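Local coordinates for protein tannase (Lactobacillus plantarum, PDB 4JUI) that probably hydrolyses galloyl ester bonds in tannins and related gallate esters, as an alpha/beta-hydrolase esterase that binds an alkyl gallate in its pocket, at residues A[339-344]-A[419-424]; A[203-208]-A[450-455]; A[317-322]-A[333-338]. The protein carries 1 engineered substitution. One frame throughout, in Å; residues are numbered along the deposited sequence.

Contact 1: residues A[339-344]-A[419-424]. With EGR (ethyl 3,4,5-trihydroxybenzoate), chain C.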
loop_
_atom_site.group_PDB
_atom_site.type_symbol
_atom_site.label_atom_id
_atom_site.label_comp_id
_atom_site.label_asym_id
_atom_site.label_seq_id
_atom_site.Cartn_x
_atom_site.Cartn_y
_atom_site.Cartn_z
ATOM N N SER A 339 6.611 -19.379 15.528
ATOM C CA SER A 339 7.990 -19.289 15.056
ATOM C C SER A 339 8.253 -17.979 14.313
ATOM O O SER A 339 9.355 -17.438 14.363
ATOM C CB SER A 339 8.354 -20.489 14.183
ATOM O OG SER A 339 7.585 -20.507 12.999
ATOM N N LEU A 340 7.235 -17.467 13.629
ATOM C CA LEU A 340 7.361 -16.189 12.934
ATOM C C LEU A 340 7.518 -15.022 13.918
ATOM O O LEU A 340 8.221 -14.050 13.626
ATOM C CB LEU A 340 6.119 -15.969 12.065
ATOM C CG LEU A 340 6.159 -14.909 10.973
ATOM C CD1 LEU A 340 7.227 -15.300 9.968
ATOM C CD2 LEU A 340 4.802 -14.802 10.300
ATOM N N THR A 341 6.871 -15.160 15.080
ATOM C CA THR A 341 6.787 -14.151 16.163
ATOM C C THR A 341 5.792 -13.004 15.950
ATOM O O THR A 341 5.572 -12.539 14.838
ATOM C CB THR A 341 8.147 -13.526 16.576
ATOM O OG1 THR A 341 8.561 -12.578 15.587
ATOM C CG2 THR A 341 9.206 -14.589 16.762
ATOM N N ARG A 342 5.192 -12.565 17.053
ATOM C CA ARG A 342 4.337 -11.387 17.067
ATOM C C ARG A 342 5.203 -10.120 17.025
ATOM O O ARG A 342 6.243 -10.059 17.689
ATOM C CB ARG A 342 3.495 -11.404 18.350
ATOM C CG ARG A 342 2.766 -10.104 18.640
ATOM C CD ARG A 342 2.271 -10.044 20.075
ATOM N NE ARG A 342 1.010 -10.753 20.268
ATOM C CZ ARG A 342 -0.194 -10.215 20.082
ATOM N NH1 ARG A 342 -1.274 -10.949 20.306
ATOM N NH2 ARG A 342 -0.322 -8.949 19.685
ATOM N N MET A 343 4.787 -9.118 16.251
ATOM C CA MET A 343 5.531 -7.856 16.167
ATOM C C MET A 343 4.947 -6.771 17.066
ATOM O O MET A 343 5.666 -6.133 17.841
ATOM C CB MET A 343 5.570 -7.350 14.722
ATOM C CG MET A 343 6.160 -5.949 14.576
ATOM S SD MET A 343 5.971 -5.287 12.907
ATOM C CE MET A 343 6.712 -3.663 13.114
ATOM N N LYS A 344 3.641 -6.564 16.953
ATOM C CA LYS A 344 2.973 -5.449 17.615
ATOM C C LYS A 344 2.225 -5.877 18.863
ATOM O O LYS A 344 1.812 -7.030 18.980
ATOM C CB LYS A 344 2.003 -4.787 16.641
ATOM C CG LYS A 344 2.715 -4.100 15.483
ATOM C CD LYS A 344 1.736 -3.525 14.483
ATOM C CE LYS A 344 2.501 -2.789 13.384
ATOM N NZ LYS A 344 1.601 -2.195 12.363
ATOM N N ALA A 419 6.528 -13.619 5.744
ATOM C CA ALA A 419 7.208 -13.309 7.002
ATOM C C ALA A 419 6.915 -11.884 7.467
ATOM O O ALA A 419 7.579 -11.367 8.372
ATOM C CB ALA A 419 8.709 -13.540 6.870
ATOM N N ASP A 420 5.913 -11.262 6.850
ATOM C CA ASP A 420 5.499 -9.900 7.198
ATOM C C ASP A 420 4.437 -9.949 8.298
ATOM O O ASP A 420 3.315 -10.390 8.068
ATOM C CB ASP A 420 4.953 -9.193 5.946
ATOM C CG ASP A 420 4.597 -7.720 6.185
ATOM O OD1 ASP A 420 4.248 -7.337 7.321
ATOM O OD2 ASP A 420 4.642 -6.936 5.207
ATOM N N ARG A 421 4.794 -9.456 9.478
ATOM C CA ARG A 421 3.890 -9.461 10.626
ATOM C C ARG A 421 3.382 -8.070 10.978
ATOM O O ARG A 421 2.876 -7.863 12.083
ATOM C CB ARG A 421 4.593 -10.064 11.847
ATOM C CG ARG A 421 5.370 -11.327 11.554
ATOM C CD ARG A 421 6.870 -11.093 11.668
ATOM N NE ARG A 421 7.311 -10.916 13.049
ATOM C CZ ARG A 421 7.939 -9.837 13.505
ATOM N NH1 ARG A 421 8.199 -8.824 12.690
ATOM N NH2 ARG A 421 8.301 -9.769 14.779
ATOM N N ASP A 422 3.522 -7.120 10.057
ATOM C CA ASP A 422 3.079 -5.743 10.316
ATOM C C ASP A 422 1.553 -5.610 10.389
ATOM O O ASP A 422 1.013 -4.717 11.053
ATOM C CB ASP A 422 3.670 -4.795 9.264
ATOM C CG ASP A 422 5.086 -4.364 9.594
ATOM O OD1 ASP A 422 5.977 -5.237 9.632
ATOM O OD2 ASP A 422 5.310 -3.150 9.814
ATOM N N THR A 423 0.857 -6.507 9.706
ATOM C CA THR A 423 -0.583 -6.633 9.871
ATOM C C THR A 423 -0.905 -8.110 9.672
ATOM O O THR A 423 -0.084 -8.850 9.130
ATOM C CB THR A 423 -1.349 -5.731 8.876
ATOM O OG1 THR A 423 -2.712 -5.610 9.278
ATOM C CG2 THR A 423 -1.287 -6.281 7.443
ATOM N N SER A 424 -2.068 -8.554 10.130
ATOM C CA SER A 424 -2.467 -9.958 9.956
ATOM C C SER A 424 -2.585 -10.358 8.488
ATOM O O SER A 424 -2.977 -9.552 7.648
ATOM C CB SER A 424 -3.815 -10.208 10.630
ATOM O OG SER A 424 -4.327 -11.489 10.274
HETATM C C01 EGR C . 6.773 1.757 8.297
HETATM C C02 EGR C . 6.629 0.613 7.333
HETATM O O03 EGR C . 5.504 0.541 6.499
HETATM C C04 EGR C . 4.352 1.309 6.668
HETATM O O05 EGR C . 3.877 2.010 5.778
HETATM C C06 EGR C . 3.494 1.029 7.843
HETATM C C07 EGR C . 2.465 1.902 8.147
HETATM C C08 EGR C . 1.682 1.655 9.253
HETATM O O09 EGR C . 0.656 2.518 9.563
HETATM C C10 EGR C . 1.929 0.536 10.039
HETATM O O11 EGR C . 1.136 0.289 11.138
HETATM C C12 EGR C . 2.958 -0.338 9.720
HETATM O O13 EGR C . 3.220 -1.446 10.482
HETATM C C14 EGR C . 3.741 -0.089 8.614
#
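Arg421 lies along the chain at Leu340–Met343, just where helix 333-340 ends. Its hydrogen bonds come first. The guanidinium grips Thr341 side-on through two nitrogens. Arg421 NE reaches Thr341 O at 3.0 Å, from above the carbonyl plane. Arg421 NH2 reaches Thr341 OG1 at 2.9 Å, and the bond is bent to 139°. NH2 also bonds to the carbonyl of His228. The bends at chi2 (111°) and chi3 (72°) fold the arginine back to this position.

Apolar and sulfur contacts form a second group. Met343 CB sits over one guanidinium face, near its rim, 3.6 Å from Arg421 NH1. Leu340 CG lies against Arg421 CG at 3.7 Å. Leu340 CD1 rests on Ala419. The extended Met343 chain brings Met343 SD to 3.3 Å from Asp422 OD1.

The third group lies at the ligand. Lys344 is also extended, and Lys344 NZ donates to Asp422 O at 2.9 Å, on a lone pair. Lys344 NZ also donates to O13 (2.6 Å) and O11 of the bound gallate ester, while O13 donates to Asp422 OD2. A lysine donor and a carboxylate acceptor thus share one hydroxyl, which suits recognition of the galloyl ring and would probably polarise that hydroxyl.

Contact 2: residues A[203-208]-A[450-455]. With EGR (ethyl 3,4,5-trihydroxybenzoate), chain C.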
loop_
_atom_site.group_PDB
_atom_site.type_symbol
_atom_site.label_atom_id
_atom_site.label_comp_id
_atom_site.label_asym_id
_atom_site.label_seq_id
_atom_site.Cartn_x
_atom_site.Cartn_y
_atom_site.Cartn_z
ATOM N N ALA A 203 0.000 -3.449 -5.324
ATOM C CA ALA A 203 0.091 -3.106 -3.911
ATOM C C ALA A 203 0.866 -4.165 -3.154
ATOM O O ALA A 203 0.512 -5.338 -3.183
ATOM C CB ALA A 203 -1.304 -2.926 -3.304
ATOM N N TYR A 204 1.942 -3.737 -2.505
ATOM C CA TYR A 204 2.720 -4.577 -1.612
ATOM C C TYR A 204 2.301 -4.306 -0.178
ATOM O O TYR A 204 2.180 -3.134 0.227
ATOM C CB TYR A 204 4.203 -4.273 -1.774
ATOM C CG TYR A 204 4.706 -4.696 -3.139
ATOM C CD1 TYR A 204 4.749 -3.796 -4.199
ATOM C CD2 TYR A 204 5.101 -6.006 -3.372
ATOM C CE1 TYR A 204 5.195 -4.200 -5.456
ATOM C CE2 TYR A 204 5.539 -6.409 -4.621
ATOM C CZ TYR A 204 5.579 -5.506 -5.648
ATOM O OH TYR A 204 6.018 -5.931 -6.880
ATOM N N CYS A 205 2.070 -5.390 0.566
ATOM C CA CYS A 205 1.624 -5.352 1.965
ATOM C C CYS A 205 0.761 -4.151 2.371
ATOM O O CYS A 205 1.111 -3.420 3.296
ATOM C CB CYS A 205 2.818 -5.498 2.924
ATOM S SG CYS A 205 4.123 -4.252 2.803
ATOM N N PRO A 206 -0.386 -3.963 1.699
ATOM C CA PRO A 206 -1.162 -2.749 1.959
ATOM C C PRO A 206 -1.654 -2.673 3.411
ATOM O O PRO A 206 -2.369 -3.568 3.878
ATOM C CB PRO A 206 -2.347 -2.869 0.989
ATOM C CG PRO A 206 -2.445 -4.360 0.678
ATOM C CD PRO A 206 -1.018 -4.831 0.687
ATOM N N ILE A 207 -1.239 -1.627 4.121
ATOM C CA ILE A 207 -1.654 -1.425 5.506
ATOM C C ILE A 207 -2.955 -0.611 5.489
ATOM O O ILE A 207 -2.943 0.624 5.531
ATOM C CB ILE A 207 -0.553 -0.721 6.330
ATOM C CG1 ILE A 207 0.751 -1.517 6.277
ATOM C CG2 ILE A 207 -0.983 -0.528 7.785
ATOM C CD1 ILE A 207 0.699 -2.845 7.025
ATOM N N HIS A 208 -4.071 -1.326 5.377
ATOM C CA HIS A 208 -5.383 -0.726 5.161
ATOM C C HIS A 208 -6.400 -1.445 6.036
ATOM O O HIS A 208 -6.030 -2.343 6.805
ATOM C CB HIS A 208 -5.790 -0.862 3.690
ATOM C CG HIS A 208 -6.220 -2.242 3.313
ATOM N ND1 HIS A 208 -5.323 -3.283 3.144
ATOM C CD2 HIS A 208 -7.446 -2.772 3.095
ATOM C CE1 HIS A 208 -5.980 -4.379 2.831
ATOM N NE2 HIS A 208 -7.274 -4.102 2.798
ATOM N N ILE A 450 9.328 -13.565 2.798
ATOM C CA ILE A 450 9.498 -12.159 2.474
ATOM C C ILE A 450 9.025 -11.316 3.655
ATOM O O ILE A 450 7.924 -11.518 4.177
ATOM C CB ILE A 450 8.740 -11.781 1.195
ATOM C CG1 ILE A 450 9.398 -12.446 -0.018
ATOM C CG2 ILE A 450 8.688 -10.261 1.039
ATOM C CD1 ILE A 450 10.807 -11.948 -0.302
ATOM N N PRO A 451 9.879 -10.387 4.111
ATOM C CA PRO A 451 9.510 -9.539 5.252
ATOM C C PRO A 451 8.693 -8.329 4.808
ATOM O O PRO A 451 8.229 -8.265 3.669
ATOM C CB PRO A 451 10.871 -9.074 5.783
ATOM C CG PRO A 451 11.724 -9.011 4.557
ATOM C CD PRO A 451 11.260 -10.133 3.656
ATOM N N HIS A 452 8.506 -7.379 5.719
ATOM C CA HIS A 452 7.778 -6.159 5.411
ATOM C C HIS A 452 8.622 -5.361 4.417
ATOM O O HIS A 452 9.666 -4.820 4.777
ATOM C CB HIS A 452 7.530 -5.377 6.701
ATOM C CG HIS A 452 6.577 -4.229 6.552
ATOM N ND1 HIS A 452 5.265 -4.393 6.158
ATOM C CD2 HIS A 452 6.751 -2.905 6.763
ATOM C CE1 HIS A 452 4.674 -3.210 6.125
ATOM N NE2 HIS A 452 5.549 -2.292 6.484
ATOM N N SER A 453 8.166 -5.316 3.166
ATOM C CA SER A 453 8.958 -4.788 2.055
ATOM C C SER A 453 8.111 -4.776 0.786
ATOM O O SER A 453 6.970 -5.235 0.787
ATOM C CB SER A 453 10.203 -5.641 1.833
ATOM O OG SER A 453 9.841 -6.975 1.516
ATOM N N GLY A 454 8.666 -4.233 -0.293
ATOM C CA GLY A 454 7.975 -4.227 -1.567
ATOM C C GLY A 454 8.949 -4.250 -2.733
ATOM O O GLY A 454 10.171 -4.210 -2.539
ATOM N N ASP A 455 8.408 -4.341 -3.944
ATOM C CA ASP A 455 9.206 -4.201 -5.163
ATOM C C ASP A 455 10.322 -5.243 -5.288
ATOM O O ASP A 455 11.348 -4.977 -5.916
ATOM C CB ASP A 455 9.831 -2.801 -5.234
ATOM C CG ASP A 455 8.812 -1.702 -5.467
ATOM O OD1 ASP A 455 7.598 -1.951 -5.339
ATOM O OD2 ASP A 455 9.246 -0.568 -5.789
HETATM C C01 EGR C . 6.773 1.757 8.297
HETATM C C02 EGR C . 6.629 0.613 7.333
HETATM O O03 EGR C . 5.504 0.541 6.499
HETATM C C04 EGR C . 4.352 1.309 6.668
HETATM O O05 EGR C . 3.877 2.010 5.778
HETATM C C06 EGR C . 3.494 1.029 7.843
HETATM C C07 EGR C . 2.465 1.902 8.147
HETATM C C08 EGR C . 1.682 1.655 9.253
HETATM O O09 EGR C . 0.656 2.518 9.563
HETATM C C10 EGR C . 1.929 0.536 10.039
HETATM O O11 EGR C . 1.136 0.289 11.138
HETATM C C12 EGR C . 2.958 -0.338 9.720
HETATM O O13 EGR C . 3.220 -1.446 10.482
HETATM C C14 EGR C . 3.741 -0.089 8.614
#
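Tyr204, at the end of strand 200-204 of the alpha/beta-hydrolase fold, packs on Gly454 of the loop after strand 441-445, which also carries His452. No hydrogen bond joins the two segments, so the contact rests on packing.

The Tyr204 side chain can be followed outward. Tyr204 CB lies 3.9 Å from Ser453 O and close to Gly454 CA. Tyr204 CG meets Gly454 CA at 3.7 Å, the start of an off-centre CH-pi contact over the ring. Further out, the peptide between Gly454 and Asp455 covers the same face, with Asp455 N above the ring centre. Tyr204 CE1 comes to 3.3 Å from Asp455 OD1. This carboxylate crosses the tyrosine at about a right angle, with the two planes 69° apart. Tyr204 CZ is 3.5 Å from Asp455 N. The terminal OH bonds to Asp457. The Asp455 carboxylate is in turn held by Thr98 and Asn161.

Nearer the ligand, Cys205 points its sulfur at the His452 ring. With chi1 at 59°, SG stands between the backbone N and the carbonyl carbon. Cys205 SG lies 3.5 Å from His452 CE1 and approaches the ring obliquely. Ile207 CD1 also packs on His452 CE1. The other branch, Ile207 CG2, lies 3.7 Å from C08 of the gallate ring. His452 ND1 bonds to Asp420, consistent with the acid–histidine pair of this fold. Through its other ring nitrogen, His452 NE2 donates to the ester oxygen O03 at 2.8 Å, with a nearly straight angle of 165°.

Contact 3: residues A[317-322]-A[333-338]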
loop_
_atom_site.group_PDB
_atom_site.type_symbol
_atom_site.label_atom_id
_atom_site.label_comp_id
_atom_site.label_asym_id
_atom_site.label_seq_id
_atom_site.Cartn_x
_atom_site.Cartn_y
_atom_site.Cartn_z
ATOM N N LYS A 317 12.880 -23.563 8.045
ATOM C CA LYS A 317 13.322 -22.360 8.745
ATOM C C LYS A 317 12.265 -21.986 9.785
ATOM O O LYS A 317 12.588 -21.606 10.914
ATOM C CB LYS A 317 13.510 -21.200 7.767
ATOM C CG LYS A 317 13.874 -19.892 8.443
ATOM C CD LYS A 317 14.255 -18.820 7.428
ATOM C CE LYS A 317 14.457 -17.468 8.106
ATOM N NZ LYS A 317 14.873 -16.420 7.119
ATOM N N TYR A 318 10.997 -22.112 9.398
ATOM C CA TYR A 318 9.881 -21.888 10.312
ATOM C C TYR A 318 9.228 -23.208 10.704
ATOM O O TYR A 318 9.370 -24.198 9.998
ATOM C CB TYR A 318 8.850 -20.958 9.677
ATOM C CG TYR A 318 9.432 -19.617 9.328
ATOM C CD1 TYR A 318 9.591 -18.632 10.296
ATOM C CD2 TYR A 318 9.837 -19.336 8.034
ATOM C CE1 TYR A 318 10.138 -17.404 9.977
ATOM C CE2 TYR A 318 10.384 -18.120 7.710
ATOM C CZ TYR A 318 10.528 -17.156 8.684
ATOM O OH TYR A 318 11.075 -15.939 8.353
ATOM N N ALA A 319 8.507 -23.206 11.820
ATOM C CA ALA A 319 7.877 -24.415 12.349
ATOM C C ALA A 319 6.512 -24.684 11.715
ATOM O O ALA A 319 5.898 -23.784 11.146
ATOM C CB ALA A 319 7.729 -24.315 13.859
ATOM N N GLY A 320 6.049 -25.930 11.802
ATOM C CA GLY A 320 4.674 -26.240 11.450
ATOM C C GLY A 320 4.383 -26.905 10.116
ATOM O O GLY A 320 3.300 -27.467 9.946
ATOM N N PHE A 321 5.318 -26.851 9.170
ATOM C CA PHE A 321 5.064 -27.422 7.848
ATOM C C PHE A 321 5.240 -28.931 7.808
ATOM O O PHE A 321 6.241 -29.461 8.295
ATOM C CB PHE A 321 5.917 -26.734 6.770
ATOM C CG PHE A 321 5.455 -25.346 6.453
ATOM C CD1 PHE A 321 4.377 -25.139 5.603
ATOM C CD2 PHE A 321 6.065 -24.244 7.036
ATOM C CE1 PHE A 321 3.920 -23.855 5.334
ATOM C CE2 PHE A 321 5.613 -22.947 6.764
ATOM C CZ PHE A 321 4.542 -22.760 5.911
ATOM N N VAL A 322 4.251 -29.617 7.240
ATOM C CA VAL A 322 4.325 -31.060 7.051
ATOM C C VAL A 322 4.659 -31.334 5.588
ATOM O O VAL A 322 3.944 -30.888 4.681
ATOM C CB VAL A 322 3.002 -31.758 7.429
ATOM C CG1 VAL A 322 3.151 -33.264 7.338
ATOM C CG2 VAL A 322 2.576 -31.366 8.838
ATOM N N LEU A 333 -0.737 -24.082 11.687
ATOM C CA LEU A 333 -0.707 -22.631 11.581
ATOM C C LEU A 333 -0.283 -21.969 12.891
ATOM O O LEU A 333 0.459 -20.982 12.869
ATOM C CB LEU A 333 -2.066 -22.114 11.099
ATOM C CG LEU A 333 -2.203 -20.630 10.778
ATOM C CD1 LEU A 333 -1.192 -20.213 9.739
ATOM C CD2 LEU A 333 -3.616 -20.330 10.286
ATOM N N SER A 334 -0.735 -22.516 14.024
ATOM C CA SER A 334 -0.370 -21.964 15.328
ATOM C C SER A 334 1.141 -21.995 15.557
ATOM O O SER A 334 1.726 -21.009 16.017
ATOM C CB SER A 334 -1.106 -22.695 16.453
ATOM O OG SER A 334 -2.479 -22.350 16.433
ATOM N N ALA A 335 1.755 -23.123 15.221
ATOM C CA ALA A 335 3.204 -23.300 15.345
ATOM C C ALA A 335 3.989 -22.395 14.400
ATOM O O ALA A 335 5.047 -21.878 14.768
ATOM C CB ALA A 335 3.588 -24.768 15.114
ATOM N N TYR A 336 3.496 -22.228 13.175
ATOM C CA TYR A 336 4.138 -21.313 12.241
ATOM C C TYR A 336 4.140 -19.893 12.793
ATOM O O TYR A 336 5.168 -19.214 12.781
ATOM C CB TYR A 336 3.449 -21.342 10.869
ATOM C CG TYR A 336 4.022 -20.335 9.895
ATOM C CD1 TYR A 336 5.241 -20.561 9.274
ATOM C CD2 TYR A 336 3.347 -19.161 9.597
ATOM C CE1 TYR A 336 5.777 -19.644 8.379
ATOM C CE2 TYR A 336 3.879 -18.232 8.703
ATOM C CZ TYR A 336 5.096 -18.482 8.102
ATOM O OH TYR A 336 5.634 -17.579 7.209
ATOM N N LEU A 337 2.989 -19.446 13.279
ATOM C CA LEU A 337 2.879 -18.068 13.751
ATOM C C LEU A 337 3.753 -17.843 14.988
ATOM O O LEU A 337 4.325 -16.768 15.165
ATOM C CB LEU A 337 1.419 -17.703 14.024
ATOM C CG LEU A 337 0.538 -17.684 12.769
ATOM C CD1 LEU A 337 -0.937 -17.675 13.156
ATOM C CD2 LEU A 337 0.870 -16.496 11.857
ATOM N N LYS A 338 3.867 -18.862 15.833
ATOM C CA LYS A 338 4.748 -18.770 16.994
ATOM C C LYS A 338 6.214 -18.650 16.567
ATOM O O LYS A 338 6.984 -17.898 17.167
ATOM C CB LYS A 338 4.542 -19.962 17.929
ATOM C CG LYS A 338 5.472 -19.955 19.127
ATOM C CD LYS A 338 5.155 -21.104 20.063
ATOM C CE LYS A 338 6.148 -21.154 21.207
ATOM N NZ LYS A 338 5.892 -22.325 22.097
#
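Tyr336 leaves its helix with CG anti to the backbone N (chi1 176°), which carries its ring to Tyr318 and Phe321. In Tyr318 and Phe321, CG lies anti to the carbonyl carbon instead. The three rings form an aromatic cluster. Tyr336 presents an edge to the face of Tyr318 in an offset edge-to-face pair, with planes at 65°. In the second pair the roles change: Phe321 turns its edge to the face of Tyr336, with centroids 5.5 Å apart. The nearest atoms there are Phe321 CE2 and Tyr336 CD1, at 3.5 Å. Tyr336 CE1 also meets Tyr318 CB at 3.6 Å.

The backbone comes close too. Ala319 O is 3.2 Å from Tyr336 CA in a CA-H...O contact, and it lies at the edge of the Tyr336 ring, near its plane. Ala335 CB packs on Gly320 CA at 4.1 Å.

Both tyrosine hydroxyls have partners: Tyr318 OH bonds to Asp449, and Tyr336 OH to Ala418 O. The contact packs the start of helix 333-340 against the loop that leads into the 321-324/327-331 hairpin and against its first strand residue, Phe321. Phe321 also touches helix 292-310 at Ala305, and Tyr336 packs on Leu331 of strand 327-331.

Contacts 1 and 2 share the bound gallate ester, and their centres are 12 Å apart. Contact 1 holds the hydroxyl side of the ligand, while contact 2 holds its ester oxygen. The two also pack directly, with Asp422 OD1 3.3 Å from His452 CG. Ala419 N and Ile450 O, 3.0 Å apart, probably form a hydrogen bond between them. Contact 3 lies farther out, its centre 13 Å from that of contact 1 and 21 Å from that of contact 2. It shares helix 333-340 with contact 1. Ser339 OG is 3.1 Å from Ala319 N, and Leu340 CD1 packs on Tyr318 CE1. The Tyr318 side chain remains about 11 Å from that of His452.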